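Long-range contacts in oxalate--CoA ligase (Arabidopsis thaliana, PDB 5IE2), which belongs to the ANL superfamily of AMP-binding enzymes and holds adenosine-5'-triphosphate between a large N-terminal part and a small C-terminal domain: residues E356-G361 with F398-Y403; T392-Y397 with V407-E412; E425-L430 with G439-V444. All coordinates share one frame; numbering follows the deposited sequence.

Contact 1: E356-G361 with F398-Y403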
loop_
_atom_site.group_PDB
_atom_site.type_symbol
_atom_site.label_atom_id
_atom_site.label_comp_id
_atom_site.label_asym_id
_atom_site.label_seq_id
_atom_site.Cartn_x
_atom_site.Cartn_y
_atom_site.Cartn_z
ATOM N N GLU A 356 -24.335 5.830 -16.029
ATOM C CA GLU A 356 -25.227 4.763 -15.609
ATOM C C GLU A 356 -24.389 3.506 -15.386
ATOM O O GLU A 356 -23.284 3.394 -15.933
ATOM C CB GLU A 356 -26.304 4.521 -16.679
ATOM C CG GLU A 356 -27.611 5.372 -16.544
ATOM C CD GLU A 356 -28.241 5.364 -15.137
ATOM O OE1 GLU A 356 -28.639 4.276 -14.652
ATOM O OE2 GLU A 356 -28.345 6.445 -14.510
ATOM N N PRO A 357 -24.920 2.543 -14.623
ATOM C CA PRO A 357 -24.238 1.246 -14.531
ATOM C C PRO A 357 -23.801 0.636 -15.883
ATOM O O PRO A 357 -24.505 0.752 -16.905
ATOM C CB PRO A 357 -25.294 0.348 -13.871
ATOM C CG PRO A 357 -26.027 1.274 -12.958
ATOM C CD PRO A 357 -26.087 2.606 -13.722
ATOM N N ASN A 358 -22.649 -0.027 -15.856
ATOM C CA ASN A 358 -22.041 -0.685 -17.025
ATOM C C ASN A 358 -21.658 0.267 -18.145
ATOM O O ASN A 358 -21.485 -0.131 -19.297
ATOM C CB ASN A 358 -22.952 -1.790 -17.551
ATOM C CG ASN A 358 -23.084 -2.904 -16.539
ATOM O OD1 ASN A 358 -22.067 -3.416 -16.041
ATOM N ND2 ASN A 358 -24.314 -3.249 -16.179
ATOM N N ASN A 359 -21.491 1.522 -17.789
ATOM C CA ASN A 359 -20.889 2.488 -18.693
ATOM C C ASN A 359 -19.583 2.989 -18.104
ATOM O O ASN A 359 -19.564 3.463 -16.970
ATOM C CB ASN A 359 -21.844 3.659 -18.933
ATOM C CG ASN A 359 -23.023 3.260 -19.799
ATOM O OD1 ASN A 359 -24.056 2.786 -19.303
ATOM N ND2 ASN A 359 -22.873 3.436 -21.084
ATOM N N LYS A 360 -18.514 2.914 -18.886
ATOM C CA LYS A 360 -17.182 3.245 -18.395
ATOM C C LYS A 360 -17.007 4.742 -18.278
ATOM O O LYS A 360 -17.677 5.513 -18.983
ATOM C CB LYS A 360 -16.131 2.668 -19.332
ATOM C CG LYS A 360 -16.224 1.143 -19.448
ATOM C CD LYS A 360 -15.281 0.595 -20.526
ATOM C CE LYS A 360 -15.433 -0.926 -20.725
ATOM N NZ LYS A 360 -16.813 -1.357 -21.155
ATOM N N GLY A 361 -16.091 5.139 -17.411
ATOM C CA GLY A 361 -15.708 6.530 -17.232
ATOM C C GLY A 361 -14.632 6.621 -16.160
ATOM O O GLY A 361 -14.124 5.597 -15.654
ATOM N N PHE A 398 -19.350 0.631 -12.719
ATOM C CA PHE A 398 -20.132 -0.076 -11.715
ATOM C C PHE A 398 -21.063 -1.045 -12.411
ATOM O O PHE A 398 -21.728 -0.673 -13.389
ATOM C CB PHE A 398 -20.983 0.889 -10.887
ATOM C CG PHE A 398 -20.168 1.629 -9.843
ATOM C CD1 PHE A 398 -19.588 0.935 -8.787
ATOM C CD2 PHE A 398 -20.005 3.002 -9.918
ATOM C CE1 PHE A 398 -18.847 1.590 -7.820
ATOM C CE2 PHE A 398 -19.228 3.669 -8.949
ATOM C CZ PHE A 398 -18.648 2.946 -7.909
ATOM N N ASP A 399 -21.152 -2.261 -11.864
ATOM C CA ASP A 399 -22.164 -3.177 -12.334
ATOM C C ASP A 399 -23.471 -2.835 -11.590
ATOM O O ASP A 399 -23.500 -1.890 -10.776
ATOM C CB ASP A 399 -21.727 -4.656 -12.166
ATOM C CG ASP A 399 -21.505 -5.078 -10.735
ATOM O OD1 ASP A 399 -22.142 -4.524 -9.811
ATOM O OD2 ASP A 399 -20.709 -6.037 -10.527
ATOM N N THR A 400 -24.545 -3.581 -11.834
ATOM C CA THR A 400 -25.853 -3.208 -11.248
ATOM C C THR A 400 -25.946 -3.537 -9.747
ATOM O O THR A 400 -26.870 -3.075 -9.097
ATOM C CB THR A 400 -27.011 -3.886 -12.014
ATOM O OG1 THR A 400 -26.724 -5.270 -12.099
ATOM C CG2 THR A 400 -27.092 -3.344 -13.429
ATOM N N ASP A 401 -24.985 -4.285 -9.197
ATOM C CA ASP A 401 -24.879 -4.483 -7.724
ATOM C C ASP A 401 -24.065 -3.387 -7.055
ATOM O O ASP A 401 -23.895 -3.404 -5.835
ATOM C CB ASP A 401 -24.246 -5.842 -7.371
ATOM C CG ASP A 401 -25.096 -7.024 -7.839
ATOM O OD1 ASP A 401 -26.352 -6.962 -7.733
ATOM O OD2 ASP A 401 -24.511 -7.991 -8.366
ATOM N N GLY A 402 -23.549 -2.441 -7.836
ATOM C CA GLY A 402 -22.739 -1.372 -7.285
ATOM C C GLY A 402 -21.294 -1.779 -7.039
ATOM O O GLY A 402 -20.561 -1.097 -6.301
ATOM N N TYR A 403 -20.870 -2.894 -7.644
ATOM C CA TYR A 403 -19.468 -3.309 -7.537
ATOM C C TYR A 403 -18.640 -2.657 -8.648
ATOM O O TYR A 403 -19.060 -2.649 -9.789
ATOM C CB TYR A 403 -19.325 -4.842 -7.651
ATOM C CG TYR A 403 -19.680 -5.605 -6.413
ATOM C CD1 TYR A 403 -18.740 -6.462 -5.821
ATOM C CD2 TYR A 403 -20.951 -5.505 -5.845
ATOM C CE1 TYR A 403 -19.039 -7.190 -4.658
ATOM C CE2 TYR A 403 -21.269 -6.243 -4.679
ATOM C CZ TYR A 403 -20.323 -7.094 -4.119
ATOM O OH TYR A 403 -20.628 -7.809 -2.958
HETATM O O HOH W 1 -20.572 2.694 -14.488
HETATM O O HOH W 2 -24.604 -5.899 -14.213
#

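Contact 2: T392-Y397 with V407-E412. With ATP (adenosine-5'-triphosphate), chain C.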
loop_
_atom_site.group_PDB
_atom_site.type_symbol
_atom_site.label_atom_id
_atom_site.label_comp_id
_atom_site.label_asym_id
_atom_site.label_seq_id
_atom_site.Cartn_x
_atom_site.Cartn_y
_atom_site.Cartn_z
ATOM N N THR A 392 -9.425 10.240 -10.120
ATOM C CA THR A 392 -8.346 9.259 -9.821
ATOM C C THR A 392 -7.385 8.977 -10.989
ATOM O O THR A 392 -6.300 8.443 -10.769
ATOM C CB THR A 392 -8.893 7.870 -9.388
ATOM O OG1 THR A 392 -9.653 7.316 -10.485
ATOM C CG2 THR A 392 -9.785 7.997 -8.193
ATOM N N GLY A 393 -7.826 9.248 -12.213
ATOM C CA GLY A 393 -7.049 8.841 -13.373
ATOM C C GLY A 393 -7.282 7.401 -13.820
ATOM O O GLY A 393 -6.627 6.923 -14.758
ATOM N N ASP A 394 -8.181 6.689 -13.132
ATOM C CA ASP A 394 -8.529 5.294 -13.469
ATOM C C ASP A 394 -9.856 5.255 -14.155
ATOM O O ASP A 394 -10.784 5.991 -13.784
ATOM C CB ASP A 394 -8.601 4.415 -12.197
ATOM C CG ASP A 394 -7.276 4.368 -11.423
ATOM O OD1 ASP A 394 -6.229 4.082 -12.071
ATOM O OD2 ASP A 394 -7.257 4.611 -10.158
ATOM N N ILE A 395 -9.952 4.369 -15.148
ATOM C CA ILE A 395 -11.187 4.089 -15.831
ATOM C C ILE A 395 -11.805 2.811 -15.238
ATOM O O ILE A 395 -11.115 1.782 -15.028
ATOM C CB ILE A 395 -10.956 3.908 -17.338
ATOM C CG1 ILE A 395 -10.344 5.195 -17.943
ATOM C CG2 ILE A 395 -12.241 3.490 -18.036
ATOM C CD1 ILE A 395 -11.300 6.405 -17.781
ATOM N N GLY A 396 -13.103 2.890 -14.995
ATOM C CA GLY A 396 -13.861 1.762 -14.476
ATOM C C GLY A 396 -15.356 1.874 -14.745
ATOM O O GLY A 396 -15.848 2.803 -15.414
ATOM N N TYR A 397 -16.105 0.883 -14.265
ATOM C CA TYR A 397 -17.569 0.995 -14.314
ATOM C C TYR A 397 -18.143 0.245 -13.115
ATOM O O TYR A 397 -17.487 -0.629 -12.559
ATOM C CB TYR A 397 -18.141 0.444 -15.642
ATOM C CG TYR A 397 -17.837 -1.029 -15.847
ATOM C CD1 TYR A 397 -18.727 -2.009 -15.400
ATOM C CD2 TYR A 397 -16.655 -1.434 -16.458
ATOM C CE1 TYR A 397 -18.457 -3.362 -15.575
ATOM C CE2 TYR A 397 -16.362 -2.784 -16.623
ATOM C CZ TYR A 397 -17.272 -3.749 -16.184
ATOM O OH TYR A 397 -16.997 -5.094 -16.364
ATOM N N VAL A 407 -10.868 -0.895 -15.476
ATOM C CA VAL A 407 -10.449 -1.184 -16.843
ATOM C C VAL A 407 -8.973 -0.837 -16.956
ATOM O O VAL A 407 -8.200 -1.537 -17.631
ATOM C CB VAL A 407 -11.314 -0.374 -17.874
ATOM C CG1 VAL A 407 -10.861 -0.611 -19.286
ATOM C CG2 VAL A 407 -12.757 -0.760 -17.726
ATOM N N GLY A 408 -8.578 0.245 -16.295
ATOM C CA GLY A 408 -7.149 0.529 -16.229
ATOM C C GLY A 408 -6.894 2.022 -16.079
ATOM O O GLY A 408 -7.829 2.814 -16.102
ATOM N N ARG A 409 -5.642 2.399 -15.889
ATOM C CA ARG A 409 -5.277 3.804 -15.889
ATOM C C ARG A 409 -5.501 4.395 -17.251
ATOM O O ARG A 409 -5.170 3.774 -18.273
ATOM C CB ARG A 409 -3.829 3.981 -15.488
ATOM C CG ARG A 409 -3.536 3.411 -14.129
ATOM C CD ARG A 409 -2.065 3.091 -14.041
ATOM N NE ARG A 409 -1.661 2.307 -12.877
ATOM C CZ ARG A 409 -1.196 2.859 -11.765
ATOM N NH1 ARG A 409 -1.134 4.194 -11.671
ATOM N NH2 ARG A 409 -0.813 2.078 -10.747
ATOM N N ILE A 410 -6.089 5.592 -17.270
ATOM C CA ILE A 410 -6.276 6.323 -18.523
ATOM C C ILE A 410 -5.015 6.280 -19.388
ATOM O O ILE A 410 -5.080 6.017 -20.595
ATOM C CB ILE A 410 -6.605 7.772 -18.248
ATOM C CG1 ILE A 410 -7.981 7.877 -17.611
ATOM C CG2 ILE A 410 -6.486 8.628 -19.530
ATOM C CD1 ILE A 410 -8.324 9.288 -17.127
ATOM N N LYS A 411 -3.871 6.538 -18.782
ATOM C CA LYS A 411 -2.632 6.621 -19.568
ATOM C C LYS A 411 -2.093 5.257 -20.055
ATOM O O LYS A 411 -1.201 5.206 -20.897
ATOM C CB LYS A 411 -1.555 7.326 -18.743
ATOM C CG LYS A 411 -1.860 8.781 -18.369
ATOM C CD LYS A 411 -0.788 9.725 -18.940
ATOM C CE LYS A 411 -0.731 11.037 -18.162
ATOM N NZ LYS A 411 -1.329 10.864 -16.801
ATOM N N GLU A 412 -2.645 4.160 -19.533
ATOM C CA GLU A 412 -2.166 2.824 -19.879
ATOM C C GLU A 412 -3.049 2.074 -20.850
ATOM O O GLU A 412 -2.597 1.059 -21.395
ATOM C CB GLU A 412 -1.998 1.975 -18.610
ATOM C CG GLU A 412 -0.704 2.314 -17.906
ATOM C CD GLU A 412 -0.445 1.490 -16.662
ATOM O OE1 GLU A 412 -1.258 0.578 -16.323
ATOM O OE2 GLU A 412 0.585 1.772 -16.014
HETATM P PG ATP C . 1.643 7.522 -9.736
HETATM O O1G ATP C . 1.311 7.322 -11.215
HETATM O O2G ATP C . 2.931 8.233 -9.514
HETATM O O3G ATP C . 0.486 8.185 -8.993
HETATM P PB ATP C . 0.647 5.036 -8.659
HETATM O O1B ATP C . 1.075 3.596 -8.841
HETATM O O2B ATP C . -0.597 5.550 -9.292
HETATM O O3B ATP C . 1.869 6.058 -9.050
HETATM P PA ATP C . -0.235 4.465 -5.898
HETATM O O1A ATP C . -1.047 5.506 -5.140
HETATM O O2A ATP C . 0.772 3.653 -5.180
HETATM O O3A ATP C . 0.581 5.261 -7.040
HETATM O "O5'" ATP C . -1.243 3.548 -6.738
HETATM C "C5'" ATP C . -2.669 3.783 -6.837
HETATM C "C4'" ATP C . -3.109 3.193 -8.189
HETATM O "O4'" ATP C . -2.996 1.759 -8.133
HETATM C "C3'" ATP C . -4.571 3.382 -8.450
HETATM O "O3'" ATP C . -4.802 4.686 -8.978
HETATM C "C2'" ATP C . -4.881 2.292 -9.454
HETATM O "O2'" ATP C . -4.356 2.671 -10.736
HETATM C "C1'" ATP C . -3.994 1.187 -8.958
HETATM N N9 ATP C . -4.726 0.189 -8.141
HETATM C C8 ATP C . -4.862 0.138 -6.810
HETATM N N7 ATP C . -5.595 -0.968 -6.473
HETATM C C5 ATP C . -5.891 -1.621 -7.644
HETATM C C6 ATP C . -6.616 -2.861 -8.006
HETATM N N6 ATP C . -7.133 -3.667 -7.020
HETATM N N1 ATP C . -6.676 -3.168 -9.322
HETATM C C2 ATP C . -6.119 -2.390 -10.279
HETATM N N3 ATP C . -5.447 -1.237 -10.024
HETATM C C4 ATP C . -5.318 -0.847 -8.723
HETATM O O HOH W 3 -3.944 7.452 -15.912
#

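Contact 3: E425-L430 with G439-V444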
loop_
_atom_site.group_PDB
_atom_site.type_symbol
_atom_site.label_atom_id
_atom_site.label_comp_id
_atom_site.label_asym_id
_atom_site.label_seq_id
_atom_site.Cartn_x
_atom_site.Cartn_y
_atom_site.Cartn_z
ATOM N N GLU A 425 -7.053 -6.791 -18.420
ATOM C CA GLU A 425 -7.799 -7.940 -18.956
ATOM C C GLU A 425 -6.836 -8.966 -19.586
ATOM O O GLU A 425 -6.921 -10.228 -19.384
ATOM C CB GLU A 425 -8.835 -7.489 -20.003
ATOM C CG GLU A 425 -9.665 -8.644 -20.551
ATOM C CD GLU A 425 -10.660 -8.271 -21.678
ATOM O OE1 GLU A 425 -10.631 -7.136 -22.204
ATOM O OE2 GLU A 425 -11.462 -9.164 -22.051
ATOM N N VAL A 426 -5.923 -8.430 -20.393
ATOM C CA VAL A 426 -4.988 -9.322 -21.102
ATOM C C VAL A 426 -4.025 -9.997 -20.104
ATOM O O VAL A 426 -3.786 -11.210 -20.226
ATOM C CB VAL A 426 -4.207 -8.567 -22.201
ATOM C CG1 VAL A 426 -3.185 -9.473 -22.881
ATOM C CG2 VAL A 426 -5.144 -8.019 -23.237
ATOM N N ASP A 427 -3.523 -9.256 -19.096
ATOM C CA ASP A 427 -2.665 -9.852 -18.047
ATOM C C ASP A 427 -3.326 -11.055 -17.394
ATOM O O ASP A 427 -2.674 -12.090 -17.079
ATOM C CB ASP A 427 -2.365 -8.883 -16.877
ATOM C CG ASP A 427 -1.435 -7.738 -17.231
ATOM O OD1 ASP A 427 -0.888 -7.715 -18.340
ATOM O OD2 ASP A 427 -1.227 -6.842 -16.354
ATOM N N ALA A 428 -4.609 -10.853 -17.089
ATOM C CA ALA A 428 -5.360 -11.909 -16.420
ATOM C C ALA A 428 -5.375 -13.157 -17.316
ATOM O O ALA A 428 -5.278 -14.282 -16.831
ATOM C CB ALA A 428 -6.786 -11.452 -16.104
ATOM N N VAL A 429 -5.508 -12.955 -18.616
ATOM C CA VAL A 429 -5.464 -14.152 -19.493
ATOM C C VAL A 429 -4.066 -14.792 -19.509
ATOM O O VAL A 429 -3.931 -16.022 -19.452
ATOM C CB VAL A 429 -5.931 -13.809 -20.943
ATOM C CG1 VAL A 429 -5.491 -14.901 -21.964
ATOM C CG2 VAL A 429 -7.486 -13.573 -20.997
ATOM N N LEU A 430 -3.021 -13.986 -19.594
ATOM C CA LEU A 430 -1.651 -14.548 -19.664
ATOM C C LEU A 430 -1.360 -15.426 -18.478
ATOM O O LEU A 430 -0.745 -16.494 -18.603
ATOM C CB LEU A 430 -0.622 -13.439 -19.696
ATOM C CG LEU A 430 -0.711 -12.630 -20.983
ATOM C CD1 LEU A 430 0.215 -11.390 -20.890
ATOM C CD2 LEU A 430 -0.354 -13.567 -22.145
ATOM N N GLY A 439 3.317 -12.423 -15.905
ATOM C CA GLY A 439 3.068 -11.825 -17.230
ATOM C C GLY A 439 2.608 -10.378 -17.164
ATOM O O GLY A 439 1.924 -10.005 -16.198
ATOM N N VAL A 440 2.943 -9.564 -18.171
ATOM C CA VAL A 440 2.542 -8.157 -18.144
ATOM C C VAL A 440 2.310 -7.682 -19.573
ATOM O O VAL A 440 3.137 -7.924 -20.465
ATOM C CB VAL A 440 3.600 -7.220 -17.448
ATOM C CG1 VAL A 440 4.950 -7.344 -18.146
ATOM C CG2 VAL A 440 3.138 -5.750 -17.453
ATOM N N ALA A 441 1.164 -7.052 -19.815
ATOM C CA ALA A 441 0.867 -6.500 -21.138
ATOM C C ALA A 441 1.117 -5.010 -21.144
ATOM O O ALA A 441 1.013 -4.381 -20.095
ATOM C CB ALA A 441 -0.601 -6.788 -21.557
ATOM N N PHE A 442 1.373 -4.436 -22.324
ATOM C CA PHE A 442 1.731 -3.020 -22.409
ATOM C C PHE A 442 1.576 -2.493 -23.826
ATOM O O PHE A 442 1.644 -3.251 -24.807
ATOM C CB PHE A 442 3.175 -2.786 -21.895
ATOM C CG PHE A 442 4.239 -3.603 -22.608
ATOM C CD1 PHE A 442 4.843 -3.111 -23.752
ATOM C CD2 PHE A 442 4.658 -4.827 -22.109
ATOM C CE1 PHE A 442 5.832 -3.841 -24.412
ATOM C CE2 PHE A 442 5.650 -5.560 -22.759
ATOM C CZ PHE A 442 6.226 -5.065 -23.920
ATOM N N GLY A 443 1.339 -1.182 -23.941
ATOM C CA GLY A 443 1.128 -0.553 -25.233
ATOM C C GLY A 443 2.461 -0.162 -25.863
ATOM O O GLY A 443 3.433 0.098 -25.171
ATOM N N VAL A 444 2.506 -0.141 -27.186
ATOM C CA VAL A 444 3.711 0.256 -27.899
ATOM C C VAL A 444 3.281 1.086 -29.108
ATOM O O VAL A 444 2.146 0.974 -29.566
ATOM C CB VAL A 444 4.570 -0.966 -28.353
ATOM C CG1 VAL A 444 4.890 -1.850 -27.176
ATOM C CG2 VAL A 444 3.877 -1.770 -29.456
HETATM O O HOH W 4 1.135 -7.501 -14.610
#

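Contact 1: E356-G361 with F398-Y403
Asn358 and Thr400 meet at the protein surface, their side chains crossing at a slant so that the amide nitrogen ND2 of Asn358 lies 3.9 Å from the methyl CG2 of Thr400. The same methyl also approaches Pro357 CB, at 4.1 Å, and so fits against two consecutive residues of the other loop. It is put there by the Thr400 torsion that sets CG2 anti to the carbonyl carbon, while OG1 takes the place between the backbone N and that carbon (chi1 51°). The other branch of the Asn358 amide, OD1, rests against the backbone of Asp399, 3.7 Å from its CA.

One direct backbone bond joins the two segments: Asn358 N donates to Phe398 O over 2.7 Å. Asn358 comes from the loop before strand 361-366, and Phe398 is the last residue of strand 394-398, in the same antiparallel sheet. Residues 356-359 form a type II turn ahead of strand 361-366, and Asp399-Gly402 form a type I turn in the hairpin between strands 394-398 and 404-409.

Water 1 adds a bridge between the segments: it donates to Glu356 O and Asn359 O and accepts from Phe398 N, the last at 3.0 Å. Asp399 turns its carboxylate into its own turn: OD1 accepts from Tyr403 N at 3.0 Å, with the donor 50° out of the carboxylate plane, and more weakly from Asp401 N. Its other oxygen, OD2, is held by His405 and by a salt bridge to Lys333.

Contact 2: T392-Y397 with V407-E412
Ile395 packs between Val407 and Ile410, and these three residues bury the most surface in the contact. CG1 of Ile395 meets CG1 of Ile410 at 3.6 Å, the two side chains crossing at about a right angle. With chi1 of Ile395 at -60°, CG1 lies anti to the carbonyl carbon and CG2 falls anti to the backbone N, which directs CG2 to Val407 CB. Val407 in turn brings CG2 to the ring edge of Tyr397, near CD2.

Backbone bonds join the same region of the two strands. Ile395 N donates to Gly408 O at 2.8 Å, and Ile395 O is gripped twice, by Val407 N at 2.7 Å and Gly408 N at 3.2 Å, both arriving from the same face of its carbonyl plane. Two residues thus oppose one, a classic beta bulge. Beyond it, Ile410 N reaches Gly393 O at 2.9 Å, and water 3 links that carbonyl to Lys411 N.

The side chains of the non-hydrogen-bonded pair Asp394 and Arg409 diverge at their bases, yet both reach ATP. The Asp394 carboxylate takes the ribose hydroxyls one to each oxygen, O2' on OD1 at 2.7 Å and O3' on OD2; Tyr312 also bonds to OD2. Arg409, extended from CG to NE, lays one guanidinium face against O2', which sits 3.3 Å from its plane, while NH1 and NH2 donate to O2B and O1B of the beta phosphate. An antiparallel hairpin presenting an aspartate to the ribose and an arginine to the phosphates belongs to the nucleotide pocket of this ANL enzyme.

Contact 3: E425-L430 with G439-V444
Helix segment 425-430 and strand segment 439-444 run roughly antiparallel, at 150° between their directions, with their axes 7.2 Å apart at the closest point. Together they form a helix-on-sheet layer of the C-terminal domain of this AMP-binding enzyme, the helix lying against the strand that edges a three-stranded sheet.

Ala441 is the meeting point for two helix residues. Its CB points toward the helix and receives CG1 of Val426 at 4.0 Å, an apolar touch made by the branch that stands anti to the Val426 backbone N (chi1 177°). One residue further along the helix, Asp427 reaches the strand with its carboxylate, and OD1 comes within 3.4 Å of the same Ala441 CB.

Leu430, a turn later, completes the apolar side of the interface. Its CD1 lies 4.3 Å from Val440 N, and its CB faces Gly439, where a side chain would crowd it; the bare glycine lets the helix sit close. Val426 and Leu430 also pack into the rest of the domain core: Leu430 on Cys455 of the adjacent strand and on Ile470 and Cys474 of helix 467-477, Val426 on Ile453.

The two oxygens of Asp427 have separate tasks. OD2 forms a salt bridge with Arg503, whose NE also bonds to Ala441 O, and it receives water 4, which donates in addition to Gly439 O at 3.1 Å. OD1 accepts a hydrogen bond from Ala441 N at 2.6 Å through its syn lone pair, with an N-H...O angle of 143°.

Contacts 1 and 2 belong to the same antiparallel sheet, contact 1 at its connecting loops and contact 2 within its hairpin, with centres 14 Å apart and segments that alternate along the chain. They touch directly: Gly361 O lies 3.0 Å from Gly396 N, a probable hydrogen bond, and Asn358 OD1 packs 3.6 Å from Tyr397 CE1. Contact 2 holds ATP itself, whereas the Phe398 side chain of contact 1 is about 13 Å from the ligand. Contact 3 follows later in the chain, its centre 15 Å from that of contact 2; their nearest atoms are about 5 Å apart without touching. Its Asp427 side chain remains about 9 Å from ATP, and Arg503, its salt-bridge partner, also forms a long, weak ion pair with Glu412.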